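Drep2 (Drosophila melanogaster, PDB 4D2K) probably takes part in apoptotic DNA fragmentation, carrying a CIDE domain of the kind that builds higher-order assemblies through self-association. Local coordinates at residues L41-E47 against L77-G81. Residues are numbered along the deposited sequence; the frame is centred on the assembly and turned at random.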
# COMPACT_ATOMS: atom_id res chain seq x y z
N LEU A 41 -1.48 1.96 -9.25
CA LEU A 41 -2.74 1.25 -9.39
C LEU A 41 -3.76 2.06 -10.20
O LEU A 41 -4.90 1.66 -10.31
CB LEU A 41 -3.30 0.87 -8.02
CG LEU A 41 -2.89 -0.55 -7.56
CD1 LEU A 41 -1.39 -0.72 -7.62
CD2 LEU A 41 -3.38 -0.84 -6.15
N GLY A 42 -3.33 3.18 -10.78
CA GLY A 42 -4.19 3.97 -11.65
C GLY A 42 -5.33 4.67 -10.92
O GLY A 42 -6.39 4.94 -11.47
N VAL A 43 -5.05 5.04 -9.67
CA VAL A 43 -5.98 5.76 -8.83
C VAL A 43 -5.68 7.26 -8.93
O VAL A 43 -4.52 7.67 -8.81
CB VAL A 43 -5.84 5.31 -7.34
CG1 VAL A 43 -6.77 6.11 -6.42
CG2 VAL A 43 -6.07 3.80 -7.20
N PRO A 44 -6.72 8.08 -9.17
CA PRO A 44 -6.49 9.52 -9.34
C PRO A 44 -5.83 10.07 -8.09
O PRO A 44 -6.16 9.61 -6.99
CB PRO A 44 -7.90 10.10 -9.52
CG PRO A 44 -8.76 8.95 -9.95
CD PRO A 44 -8.01 7.65 -9.74
N ALA A 45 -4.89 10.99 -8.25
CA ALA A 45 -4.01 11.38 -7.15
C ALA A 45 -4.71 11.98 -5.95
O ALA A 45 -4.26 11.82 -4.81
CB ALA A 45 -2.96 12.36 -7.66
N SER A 46 -5.83 12.65 -6.18
CA SER A 46 -6.55 13.29 -5.09
C SER A 46 -7.31 12.30 -4.22
O SER A 46 -7.49 12.53 -3.02
CB SER A 46 -7.52 14.35 -5.63
OG SER A 46 -8.51 13.75 -6.45
N GLU A 47 -7.72 11.18 -4.82
CA GLU A 47 -8.68 10.27 -4.19
C GLU A 47 -8.13 9.61 -2.94
O GLU A 47 -7.00 9.12 -2.94
CB GLU A 47 -9.12 9.20 -5.19
CG GLU A 47 -10.07 8.18 -4.61
CD GLU A 47 -10.43 7.09 -5.59
OE1 GLU A 47 -10.36 7.33 -6.81
OE2 GLU A 47 -10.77 5.97 -5.13
N LEU A 77 -3.92 -1.78 -1.49
CA LEU A 77 -4.48 -0.46 -1.51
C LEU A 77 -5.99 -0.64 -1.63
O LEU A 77 -6.45 -1.30 -2.55
CB LEU A 77 -3.89 0.35 -2.66
CG LEU A 77 -4.03 1.86 -2.72
CD1 LEU A 77 -2.91 2.42 -3.56
CD2 LEU A 77 -5.35 2.20 -3.35
N LEU A 78 -6.76 -0.08 -0.71
CA LEU A 78 -8.22 -0.16 -0.72
C LEU A 78 -8.81 1.19 -1.06
O LEU A 78 -8.49 2.19 -0.40
CB LEU A 78 -8.77 -0.59 0.64
CG LEU A 78 -8.22 -1.88 1.23
CD1 LEU A 78 -8.82 -2.15 2.60
CD2 LEU A 78 -8.45 -3.04 0.29
N ARG A 79 -9.64 1.24 -2.08
CA ARG A 79 -10.36 2.48 -2.39
C ARG A 79 -11.86 2.28 -2.21
O ARG A 79 -12.34 1.15 -2.08
CB ARG A 79 -10.05 2.94 -3.80
CG ARG A 79 -9.94 1.80 -4.82
CD ARG A 79 -9.54 2.31 -6.19
NE ARG A 79 -10.28 3.52 -6.55
CZ ARG A 79 -10.29 4.05 -7.77
NH1 ARG A 79 -9.61 3.48 -8.75
NH2 ARG A 79 -10.99 5.15 -8.01
N GLN A 80 -12.59 3.39 -2.17
CA GLN A 80 -14.06 3.39 -2.26
C GLN A 80 -14.81 2.23 -1.61
O GLN A 80 -15.48 1.48 -2.33
CB GLN A 80 -14.48 3.40 -3.74
CG GLN A 80 -14.30 4.71 -4.49
CD GLN A 80 -14.87 4.61 -5.89
OE1 GLN A 80 -15.06 3.51 -6.42
NE2 GLN A 80 -15.17 5.76 -6.49
N GLY A 81 -14.68 2.04 -0.31
CA GLY A 81 -15.47 1.00 0.33
C GLY A 81 -14.99 -0.43 0.20
O GLY A 81 -15.66 -1.32 0.68
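Arg79 and Glu47 meet as a bidentate but twisted salt bridge, ionic pairing without coplanarity. NH2 of Arg79 lies 2.6 Å from OE1 of Glu47, while Arg79 NE donates to Glu47 OE2 on its syn side (2.9 Å), from somewhat out of the carboxylate plane. The NE bond is bent, 130° at the hydrogen, in keeping with planes turned 54° from each other. Val43 sets CG1 over the centre of one guanidinium face, and its CG2 packs against Arg79 CD at 3.9 Å. An alanine in place of Arg79 is likely to leave the Glu47 carboxylate without its cationic mate and to remove the flat group that lies against Val43. Toward the helix end, Leu41 CD2 lies 3.7 Å from Leu77 CB, and Val43 CG2 approaches Leu77 CD2. In this ubiquitin-like CIDE-N fold, the contact ties the loop following helix 30-40 to the central strand 74-79 and the residues that follow it, with Val49 and Ile14 on the neighbouring strands also touching Leu77. Glu47 reaches across extended, CG anti to its N (chi1 177°), from the last position of a type I turn begun at Pro44. Lys38 NZ hydrogen-bonds to the carbonyl oxygens of Ala45 and Glu47, and a Schellman motif with Gly42 at C-prime ends the helix.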